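Cell wall surface anchor family protein (Streptococcus agalactiae serogroup V, PDB 3TW0) serves as the adhesive tip pilin of group B streptococcal pili and probably helps attachment to the host through its von Willebrand factor A (vWFA) domain. Local coordinates at residues H94-T99 with Y275-N280; N197-K202 with Q211-I216; I223-G228 with W281-D286. The protein carries 2 engineered substitutions. All blocks are in the same frame, centred on the assembly; numbering follows the deposited sequence.

In the fold
The three contacts join loops and strand ends of this vWFA-fold fragment. All lie away from the magnesium site, whose ion is bound by Ser-20, Ser-22 and Thr-143. Contacts 1 and 3 are neighbours, with centres about 12 Å apart. They touch through the backbone, where Tyr-279 O lies 2.8 Å from Gly-226 N, and through Trp-276 O and Trp-281 NE1 at 2.9 Å. Contact 2 sits about 16 Å from contact 3, centre to centre. There Ile-223 CD1 packs on Ile-215 O. Contacts 1 and 2 do not touch; their nearest atoms are about 10 Å apart. Contact 2 is nested in the chain loop closed by contact 1, whereas contacts 1 and 3 interleave along the sequence.

Contact 1. Residues H94-T99 with Y275-N280; sequences HKTTFT and YWRDYN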
loop_
_atom_site.group_PDB
_atom_site.type_symbol
_atom_site.label_atom_id
_atom_site.label_comp_id
_atom_site.label_asym_id
_atom_site.label_seq_id
_atom_site.Cartn_x
_atom_site.Cartn_y
_atom_site.Cartn_z
ATOM N N HIS A 94 -24.973 3.573 -1.023
ATOM C CA HIS A 94 -24.345 4.898 -0.793
ATOM C C HIS A 94 -22.982 4.832 -0.070
ATOM O O HIS A 94 -22.253 5.825 -0.006
ATOM C CB HIS A 94 -25.267 5.788 0.046
ATOM C CG HIS A 94 -26.615 6.013 -0.565
ATOM N ND1 HIS A 94 -26.830 6.935 -1.569
ATOM C CD2 HIS A 94 -27.814 5.435 -0.319
ATOM C CE1 HIS A 94 -28.105 6.907 -1.918
ATOM N NE2 HIS A 94 -28.726 6.011 -1.169
ATOM N N LYS A 95 -22.669 3.683 0.505
ATOM C CA LYS A 95 -21.475 3.512 1.329
ATOM C C LYS A 95 -20.188 3.407 0.484
ATOM O O LYS A 95 -19.565 2.346 0.384
ATOM C CB LYS A 95 -21.655 2.304 2.261
ATOM C CG LYS A 95 -20.901 2.371 3.587
ATOM C CD LYS A 95 -20.899 3.774 4.180
ATOM C CE LYS A 95 -20.069 3.817 5.449
ATOM N NZ LYS A 95 -20.028 5.202 5.968
ATOM N N THR A 96 -19.799 4.530 -0.113
ATOM C CA THR A 96 -18.675 4.537 -1.037
ATOM C C THR A 96 -17.425 5.180 -0.459
ATOM O O THR A 96 -16.424 5.368 -1.176
ATOM C CB THR A 96 -19.058 5.201 -2.369
ATOM O OG1 THR A 96 -19.494 6.539 -2.122
ATOM C CG2 THR A 96 -20.178 4.405 -3.060
ATOM N N THR A 97 -17.517 5.542 0.822
ATOM C CA THR A 97 -16.378 5.882 1.662
ATOM C C THR A 97 -16.642 5.246 3.013
ATOM O O THR A 97 -17.810 4.961 3.367
ATOM C CB THR A 97 -16.184 7.417 1.866
ATOM O OG1 THR A 97 -17.355 7.987 2.484
ATOM C CG2 THR A 97 -15.875 8.134 0.533
ATOM N N PHE A 98 -15.560 4.978 3.752
ATOM C CA PHE A 98 -15.663 4.488 5.124
ATOM C C PHE A 98 -14.743 5.322 5.974
ATOM O O PHE A 98 -13.642 5.691 5.520
ATOM C CB PHE A 98 -15.214 3.043 5.233
ATOM C CG PHE A 98 -16.186 2.060 4.664
ATOM C CD1 PHE A 98 -17.122 1.441 5.487
ATOM C CD2 PHE A 98 -16.150 1.734 3.316
ATOM C CE1 PHE A 98 -18.006 0.506 4.960
ATOM C CE2 PHE A 98 -17.024 0.810 2.782
ATOM C CZ PHE A 98 -17.966 0.191 3.611
ATOM N N THR A 99 -15.161 5.589 7.208
ATOM C CA THR A 99 -14.385 6.429 8.104
ATOM C C THR A 99 -14.360 5.709 9.431
ATOM O O THR A 99 -15.419 5.273 9.906
ATOM C CB THR A 99 -15.013 7.846 8.196
ATOM O OG1 THR A 99 -14.905 8.485 6.917
ATOM C CG2 THR A 99 -14.339 8.717 9.245
ATOM N N TYR A 275 -18.561 -0.675 -13.479
ATOM C CA TYR A 275 -17.174 -0.420 -13.837
ATOM C C TYR A 275 -16.384 -0.283 -12.543
ATOM O O TYR A 275 -16.918 0.146 -11.493
ATOM C CB TYR A 275 -17.040 0.902 -14.640
ATOM C CG TYR A 275 -17.786 0.908 -15.962
ATOM C CD1 TYR A 275 -19.173 0.954 -15.992
ATOM C CD2 TYR A 275 -17.102 0.858 -17.169
ATOM C CE1 TYR A 275 -19.865 0.930 -17.177
ATOM C CE2 TYR A 275 -17.801 0.847 -18.386
ATOM C CZ TYR A 275 -19.178 0.887 -18.364
ATOM O OH TYR A 275 -19.889 0.870 -19.520
ATOM N N TRP A 276 -15.106 -0.643 -12.610
ATOM C CA TRP A 276 -14.191 -0.365 -11.530
ATOM C C TRP A 276 -14.152 1.157 -11.399
ATOM O O TRP A 276 -14.240 1.865 -12.404
ATOM C CB TRP A 276 -12.810 -0.881 -11.909
ATOM C CG TRP A 276 -12.774 -2.364 -12.161
ATOM C CD1 TRP A 276 -12.510 -2.995 -13.335
ATOM C CD2 TRP A 276 -13.005 -3.390 -11.198
ATOM N NE1 TRP A 276 -12.564 -4.357 -13.168
ATOM C CE2 TRP A 276 -12.867 -4.624 -11.859
ATOM C CE3 TRP A 276 -13.320 -3.383 -9.830
ATOM C CZ2 TRP A 276 -13.020 -5.844 -11.201
ATOM C CZ3 TRP A 276 -13.475 -4.593 -9.181
ATOM C CH2 TRP A 276 -13.316 -5.806 -9.867
ATOM N N ARG A 277 -14.050 1.670 -10.180
ATOM C CA ARG A 277 -13.878 3.114 -10.004
ATOM C C ARG A 277 -12.521 3.485 -10.626
ATOM O O ARG A 277 -11.595 2.643 -10.649
ATOM C CB ARG A 277 -13.938 3.474 -8.526
ATOM C CG ARG A 277 -15.275 3.201 -7.885
ATOM C CD ARG A 277 -15.321 3.722 -6.444
ATOM N NE ARG A 277 -15.313 5.168 -6.442
ATOM C CZ ARG A 277 -15.475 5.956 -5.382
ATOM N NH1 ARG A 277 -15.688 5.472 -4.172
ATOM N NH2 ARG A 277 -15.439 7.260 -5.550
ATOM N N ASP A 278 -12.417 4.704 -11.163
ATOM C CA ASP A 278 -11.300 5.075 -12.037
ATOM C C ASP A 278 -9.913 5.131 -11.376
ATOM O O ASP A 278 -8.884 5.143 -12.072
ATOM C CB ASP A 278 -11.599 6.332 -12.871
ATOM C CG ASP A 278 -11.707 7.611 -12.031
ATOM O OD1 ASP A 278 -11.010 7.763 -11.017
ATOM O OD2 ASP A 278 -12.494 8.486 -12.421
ATOM N N TYR A 279 -9.883 5.106 -10.045
ATOM C CA TYR A 279 -8.630 4.965 -9.336
ATOM C C TYR A 279 -8.083 3.519 -9.407
ATOM O O TYR A 279 -6.956 3.268 -9.020
ATOM C CB TYR A 279 -8.713 5.487 -7.889
ATOM C CG TYR A 279 -9.809 4.906 -7.034
ATOM C CD1 TYR A 279 -10.843 5.717 -6.551
ATOM C CD2 TYR A 279 -9.804 3.568 -6.678
ATOM C CE1 TYR A 279 -11.853 5.187 -5.747
ATOM C CE2 TYR A 279 -10.785 3.043 -5.885
ATOM C CZ TYR A 279 -11.815 3.863 -5.415
ATOM O OH TYR A 279 -12.805 3.305 -4.620
ATOM N N ASN A 280 -8.860 2.598 -9.954
ATOM C CA ASN A 280 -8.348 1.252 -10.236
ATOM C C ASN A 280 -7.863 0.998 -11.662
ATOM O O ASN A 280 -7.419 -0.115 -11.959
ATOM C CB ASN A 280 -9.383 0.185 -9.849
ATOM C CG ASN A 280 -9.392 -0.089 -8.356
ATOM O OD1 ASN A 280 -8.325 -0.242 -7.734
ATOM N ND2 ASN A 280 -10.592 -0.156 -7.766
#
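Thr-96 and Arg-277 meet at the margin of the antiparallel sheet built round strand 70-78. This strand pairs with both strand 97-101 and strand 271-276. The contact joins the loop ends of these two strands, Thr-96 just before the first and Arg-277 just after the second. The CA atoms of Thr-96 and Arg-277 are 10.3 Å apart, and a long side chain covers the gap. Arg-277 leaves its backbone with CG anti to the carbonyl carbon and runs straight at chi2. It then bends at chi3 (69°), which turns the guanidinium toward the loop ahead of strand 97-101.

Arg-277 NH1 reaches Thr-96 O at 3.1 Å. The oxygen lies at the guanidinium edge, near its plane, but the N-H...O angle is only 124° and the bond is weak. The stronger partner of NH1 is the backbone O of Lys-75, on the shared strand. Thr-96 CB also stands 3.8 Å from Arg-277 NH1, so the threonine side chain packs beside the same nitrogen. Both side chains touch Ala-84.

The arginine is also covered from its own segment. CE1 of Tyr-279 lies 3.5 Å above one face of the guanidinium, offset toward its rim. Arg-277 CB in turn sits 3.8 Å above a face of the Tyr-279 ring. The short 3-10 turn brings the tyrosine back over the arginine, and Asn-280 N bonds to Arg-277 O at 2.8 Å. In segment 94-99, Thr-96 closes an inverse gamma turn centred on Lys-95, its N bonded to His-94 O at 2.8 Å.

The positive group is thus held partly by two neutral backbone carbonyls. Thr-96 O gives a second, weaker hold on NH1, and the tyrosine over the face probably limits how far the guanidinium can turn.

Contact 2. Residues N197-K202 with Q211-I216; sequences NSFLNK and QEDFII
A salt-bridge network of Lys-202, Glu-212 and Asp-213 joins the end of the 197-202 segment to the 3-10 turn and loop at 211-216. Lys-202 is extended beyond CG and meets both acids coming from the opposite direction. Lys-202 NZ lies 2.9 Å from Glu-212 OE2, on the anti lone pair of that oxygen. Lys-202 NZ lies 3.0 Å from Asp-213 OD2, on the syn lone pair, and a weak bond to OD1 of the same residue is longer. Two carboxylates thus share one ammonium group.

Both segments belong to the long excursion between parallel strands 165-172 and 319-324 of the vWFA fold, where helix 192-201 packs against the loop that follows it. Phe-199 adds the apolar part. Asp-213 CB lies over one face of the Phe-199 ring, offset toward the rim and 4.2 Å from the centroid, in a CH-pi contact. The ring and carboxylate planes are 30° apart, and Phe-199 CD1 comes within 3.4 Å of Asp-213 CG.

Water fills out the polar side. One molecule accepts from Lys-202 NZ and donates to Asp-213 OD1 at 2.7 Å. It lies at the edge of the Phe-199 ring. Another donates to Phe-199 O at 2.9 Å; its unusually short approach to Asp-213 OD2 is doubtful.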
loop_
_atom_site.group_PDB
_atom_site.type_symbol
_atom_site.label_atom_id
_atom_site.label_comp_id
_atom_site.label_asym_id
_atom_site.label_seq_id
_atom_site.Cartn_x
_atom_site.Cartn_y
_atom_site.Cartn_z
ATOM N N ASN A 197 9.733 10.269 -18.445
ATOM C CA ASN A 197 11.175 10.519 -18.624
ATOM C C ASN A 197 11.690 11.811 -18.004
ATOM O O ASN A 197 12.769 11.791 -17.412
ATOM C CB ASN A 197 11.544 10.468 -20.111
ATOM C CG ASN A 197 11.370 9.084 -20.696
ATOM O OD1 ASN A 197 11.165 8.123 -19.962
ATOM N ND2 ASN A 197 11.487 8.971 -22.027
ATOM N N SER A 198 10.945 12.923 -18.107
ATOM C CA SER A 198 11.375 14.155 -17.425
ATOM C C SER A 198 11.313 14.043 -15.901
ATOM O O SER A 198 12.124 14.677 -15.203
ATOM C CB SER A 198 10.596 15.398 -17.875
ATOM O OG SER A 198 10.638 15.510 -19.289
ATOM N N PHE A 199 10.363 13.273 -15.368
ATOM C CA PHE A 199 10.338 13.026 -13.918
ATOM C C PHE A 199 11.617 12.256 -13.519
ATOM O O PHE A 199 12.279 12.607 -12.560
ATOM C CB PHE A 199 9.094 12.232 -13.464
ATOM C CG PHE A 199 7.756 12.873 -13.835
ATOM C CD1 PHE A 199 7.579 14.265 -13.809
ATOM C CD2 PHE A 199 6.661 12.061 -14.175
ATOM C CE1 PHE A 199 6.353 14.849 -14.162
ATOM C CE2 PHE A 199 5.442 12.632 -14.523
ATOM C CZ PHE A 199 5.294 14.050 -14.520
ATOM N N LEU A 200 11.949 11.207 -14.274
ATOM C CA LEU A 200 13.131 10.398 -14.008
ATOM C C LEU A 200 14.412 11.238 -14.078
ATOM O O LEU A 200 15.353 10.974 -13.334
ATOM C CB LEU A 200 13.243 9.260 -15.023
ATOM C CG LEU A 200 12.154 8.173 -15.193
ATOM C CD1 LEU A 200 12.515 7.257 -16.351
ATOM C CD2 LEU A 200 11.934 7.322 -13.905
ATOM N N ASN A 201 14.431 12.242 -14.975
ATOM C CA ASN A 201 15.627 13.034 -15.233
ATOM C C ASN A 201 16.062 13.759 -13.982
ATOM O O ASN A 201 17.237 14.096 -13.833
ATOM C CB ASN A 201 15.429 14.019 -16.425
ATOM C CG ASN A 201 15.510 13.318 -17.784
ATOM O OD1 ASN A 201 16.135 12.276 -17.901
ATOM N ND2 ASN A 201 14.883 13.892 -18.814
ATOM N N LYS A 202 15.120 13.921 -13.040
ATOM C CA LYS A 202 15.371 14.668 -11.813
ATOM C C LYS A 202 16.182 13.898 -10.750
ATOM O O LYS A 202 16.736 14.517 -9.852
ATOM C CB LYS A 202 14.049 15.205 -11.220
ATOM C CG LYS A 202 13.323 16.258 -12.097
ATOM C CD LYS A 202 11.998 16.629 -11.409
ATOM C CE LYS A 202 11.067 17.433 -12.278
ATOM N NZ LYS A 202 10.018 18.024 -11.390
ATOM N N GLN A 211 9.058 13.092 -4.833
ATOM C CA GLN A 211 7.753 13.321 -4.206
ATOM C C GLN A 211 6.920 14.412 -4.895
ATOM O O GLN A 211 5.697 14.254 -5.090
ATOM C CB GLN A 211 7.898 13.645 -2.710
ATOM C CG GLN A 211 6.544 13.721 -1.986
ATOM C CD GLN A 211 6.660 13.659 -0.482
ATOM O OE1 GLN A 211 7.220 12.719 0.083
ATOM N NE2 GLN A 211 6.097 14.655 0.181
ATOM N N GLU A 212 7.585 15.496 -5.290
ATOM C CA GLU A 212 6.912 16.656 -5.880
ATOM C C GLU A 212 6.131 16.328 -7.179
ATOM O O GLU A 212 5.270 17.101 -7.593
ATOM C CB GLU A 212 7.913 17.785 -6.135
ATOM C CG GLU A 212 8.920 17.409 -7.217
ATOM C CD GLU A 212 9.935 18.491 -7.472
ATOM O OE1 GLU A 212 10.501 18.992 -6.497
ATOM O OE2 GLU A 212 10.168 18.840 -8.639
ATOM N N ASP A 213 6.461 15.201 -7.823
ATOM C CA ASP A 213 5.770 14.787 -9.031
ATOM C C ASP A 213 4.805 13.641 -8.760
ATOM O O ASP A 213 4.363 12.976 -9.700
ATOM C CB ASP A 213 6.761 14.372 -10.121
ATOM C CG ASP A 213 7.602 15.528 -10.603
ATOM O OD1 ASP A 213 7.028 16.570 -11.006
ATOM O OD2 ASP A 213 8.837 15.399 -10.563
ATOM N N PHE A 214 4.516 13.399 -7.482
ATOM C CA PHE A 214 3.354 12.590 -7.074
ATOM C C PHE A 214 2.246 13.533 -6.564
ATOM O O PHE A 214 2.518 14.652 -6.088
ATOM C CB PHE A 214 3.710 11.581 -5.970
ATOM C CG PHE A 214 4.458 10.346 -6.457
ATOM C CD1 PHE A 214 3.772 9.158 -6.761
ATOM C CD2 PHE A 214 5.851 10.361 -6.569
ATOM C CE1 PHE A 214 4.453 7.991 -7.193
ATOM C CE2 PHE A 214 6.560 9.219 -6.990
ATOM C CZ PHE A 214 5.866 8.023 -7.313
ATOM N N ILE A 215 0.994 13.088 -6.705
ATOM C CA ILE A 215 -0.165 13.808 -6.166
ATOM C C ILE A 215 -0.329 13.407 -4.730
ATOM O O ILE A 215 -0.770 12.315 -4.411
ATOM C CB ILE A 215 -1.468 13.521 -6.965
ATOM C CG1 ILE A 215 -1.200 13.747 -8.468
ATOM C CG2 ILE A 215 -2.623 14.423 -6.474
ATOM C CD1 ILE A 215 -2.462 13.692 -9.371
ATOM N N ILE A 216 0.033 14.316 -3.855
ATOM C CA ILE A 216 0.110 14.034 -2.439
ATOM C C ILE A 216 -0.746 15.006 -1.640
ATOM O O ILE A 216 -1.099 14.727 -0.495
ATOM C CB ILE A 216 1.589 14.187 -1.966
ATOM C CG1 ILE A 216 2.478 13.158 -2.688
ATOM C CG2 ILE A 216 1.713 14.093 -0.476
ATOM C CD1 ILE A 216 2.303 11.807 -2.273
HETATM O O HOH W 1 10.631 13.605 -10.375
HETATM O O HOH W 2 7.741 18.108 -13.072
#

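Contact 3. Residues I223-G228 with W281-D286; sequences IVKGDG and WVYPFD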
loop_
_atom_site.group_PDB
_atom_site.type_symbol
_atom_site.label_atom_id
_atom_site.label_comp_id
_atom_site.label_asym_id
_atom_site.label_seq_id
_atom_site.Cartn_x
_atom_site.Cartn_y
_atom_site.Cartn_z
ATOM N N ILE A 223 -7.517 10.949 -3.628
ATOM C CA ILE A 223 -6.393 11.079 -4.596
ATOM C C ILE A 223 -5.609 9.771 -4.888
ATOM O O ILE A 223 -4.821 9.695 -5.821
ATOM C CB ILE A 223 -5.346 12.182 -4.150
ATOM C CG1 ILE A 223 -4.672 11.805 -2.826
ATOM C CG2 ILE A 223 -5.979 13.583 -4.098
ATOM C CD1 ILE A 223 -3.351 12.618 -2.543
ATOM N N VAL A 224 -5.783 8.771 -4.053
ATOM C CA VAL A 224 -4.975 7.571 -4.122
ATOM C C VAL A 224 -5.379 6.636 -5.261
ATOM O O VAL A 224 -6.531 6.653 -5.719
ATOM C CB VAL A 224 -5.132 6.865 -2.786
ATOM C CG1 VAL A 224 -5.189 5.392 -2.952
ATOM C CG2 VAL A 224 -4.076 7.337 -1.784
ATOM N N LYS A 225 -4.439 5.806 -5.726
ATOM C CA LYS A 225 -4.769 4.756 -6.720
ATOM C C LYS A 225 -4.941 3.428 -6.014
ATOM O O LYS A 225 -4.233 3.132 -5.036
ATOM C CB LYS A 225 -3.666 4.612 -7.803
ATOM C CG LYS A 225 -3.445 5.858 -8.678
ATOM C CD LYS A 225 -4.682 6.285 -9.433
ATOM C CE LYS A 225 -4.446 7.554 -10.242
ATOM N NZ LYS A 225 -5.362 7.684 -11.469
ATOM N N GLY A 226 -5.855 2.607 -6.514
ATOM C CA GLY A 226 -6.107 1.313 -5.873
ATOM C C GLY A 226 -6.950 1.426 -4.613
ATOM O O GLY A 226 -7.063 2.498 -4.026
ATOM N N ASP A 227 -7.572 0.310 -4.243
ATOM C CA ASP A 227 -8.379 0.187 -3.030
ATOM C C ASP A 227 -8.127 -1.132 -2.298
ATOM O O ASP A 227 -8.980 -1.567 -1.524
ATOM C CB ASP A 227 -9.881 0.304 -3.362
ATOM C CG ASP A 227 -10.375 -0.790 -4.323
ATOM O OD1 ASP A 227 -9.597 -1.672 -4.737
ATOM O OD2 ASP A 227 -11.570 -0.754 -4.666
ATOM N N GLY A 228 -6.976 -1.768 -2.534
ATOM C CA GLY A 228 -6.731 -3.117 -2.020
ATOM C C GLY A 228 -7.214 -4.301 -2.872
ATOM O O GLY A 228 -7.008 -5.441 -2.521
ATOM N N TRP A 281 -7.961 2.006 -12.528
ATOM C CA TRP A 281 -7.708 1.886 -13.961
ATOM C C TRP A 281 -6.232 2.032 -14.290
ATOM O O TRP A 281 -5.494 2.732 -13.600
ATOM C CB TRP A 281 -8.411 3.023 -14.721
ATOM C CG TRP A 281 -9.928 2.995 -14.731
ATOM C CD1 TRP A 281 -10.755 2.121 -14.059
ATOM C CD2 TRP A 281 -10.798 3.930 -15.394
ATOM N NE1 TRP A 281 -12.074 2.422 -14.310
ATOM C CE2 TRP A 281 -12.134 3.536 -15.112
ATOM C CE3 TRP A 281 -10.581 5.047 -16.220
ATOM C CZ2 TRP A 281 -13.239 4.215 -15.627
ATOM C CZ3 TRP A 281 -11.687 5.732 -16.719
ATOM C CH2 TRP A 281 -13.008 5.300 -16.434
ATOM N N VAL A 282 -5.807 1.439 -15.391
ATOM C CA VAL A 282 -4.492 1.812 -15.947
ATOM C C VAL A 282 -4.540 3.321 -16.173
ATOM O O VAL A 282 -5.575 3.859 -16.573
ATOM C CB VAL A 282 -4.192 1.030 -17.243
ATOM C CG1 VAL A 282 -2.951 1.578 -17.945
ATOM C CG2 VAL A 282 -3.985 -0.417 -16.913
ATOM N N TYR A 283 -3.454 4.013 -15.844
ATOM C CA TYR A 283 -3.412 5.445 -16.055
ATOM C C TYR A 283 -1.987 5.840 -16.493
ATOM O O TYR A 283 -1.054 5.046 -16.384
ATOM C CB TYR A 283 -3.858 6.216 -14.787
ATOM C CG TYR A 283 -2.756 6.310 -13.747
ATOM C CD1 TYR A 283 -2.480 5.233 -12.906
ATOM C CD2 TYR A 283 -1.976 7.456 -13.634
ATOM C CE1 TYR A 283 -1.464 5.303 -11.957
ATOM C CE2 TYR A 283 -0.930 7.537 -12.691
ATOM C CZ TYR A 283 -0.687 6.459 -11.867
ATOM O OH TYR A 283 0.307 6.531 -10.949
ATOM N N PRO A 284 -1.813 7.065 -16.978
ATOM C CA PRO A 284 -2.790 8.156 -17.089
ATOM C C PRO A 284 -3.822 7.933 -18.197
ATOM O O PRO A 284 -3.615 7.107 -19.086
ATOM C CB PRO A 284 -1.916 9.367 -17.414
ATOM C CG PRO A 284 -0.742 8.754 -18.166
ATOM C CD PRO A 284 -0.532 7.388 -17.656
ATOM N N PHE A 285 -4.943 8.646 -18.077
ATOM C CA PHE A 285 -5.991 8.726 -19.088
ATOM C C PHE A 285 -6.530 10.181 -19.094
ATOM O O PHE A 285 -6.499 10.861 -18.053
ATOM C CB PHE A 285 -7.121 7.723 -18.773
ATOM C CG PHE A 285 -7.733 7.887 -17.393
ATOM C CD1 PHE A 285 -8.713 8.845 -17.153
ATOM C CD2 PHE A 285 -7.317 7.085 -16.332
ATOM C CE1 PHE A 285 -9.255 9.016 -15.875
ATOM C CE2 PHE A 285 -7.881 7.232 -15.058
ATOM C CZ PHE A 285 -8.859 8.194 -14.828
ATOM N N ASP A 286 -6.985 10.644 -20.252
ATOM C CA ASP A 286 -7.531 11.984 -20.415
ATOM C C ASP A 286 -8.733 12.113 -19.510
ATOM O O ASP A 286 -9.652 11.308 -19.592
ATOM C CB ASP A 286 -7.967 12.226 -21.868
ATOM C CG ASP A 286 -8.408 13.671 -22.126
ATOM O OD1 ASP A 286 -7.822 14.291 -23.027
ATOM O OD2 ASP A 286 -9.331 14.187 -21.457
HETATM O O HOH W 3 -6.213 5.107 -12.342
#
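Lys-225 lays its side-chain end over one face of the Tyr-283 ring. This is a cation-pi contact between two irregular loops of the vWFA-fold fragment. Lys-225 NZ stands 4.1 Å from the Tyr-283 ring centroid, 25° off the ring normal, and is nearest to Tyr-283 CG at 3.7 Å. CE is more centrally placed. Lys-225 CE sits 3.9 Å from the Tyr-283 centroid and only 5° off the normal, in a CH-pi contact. The lysine therefore covers the ring with its last carbon as well as its charge. CG of Lys-225 also touches CE1 of the ring. The ammonium has a further aromatic neighbour. Phe-285 CE2 is 4.4 Å from Lys-225 NZ, and that ring is met obliquely.

The bend at chi2 (-59°) keeps the lysine chain close over the tyrosine face. Trp-281 CE3 lies 3.6 Å above one face of the Phe-285 ring, offset toward its rim, so the two aromatic side chains pack on each other beside the lysine. On the same segment, Tyr-283 OH is bonded to Ile-182 N, which helps hold the far end of the ring. The backbone of Lys-225 pairs with Ser-179, while that of Tyr-283 pairs with Ile-298. The peptide bond after Tyr-283 is cis, leading into Pro-284. A water at the edge of the Phe-285 ring bridges the two segments: it accepts from Lys-225 NZ at 2.9 Å and donates to Trp-281 O at 2.8 Å.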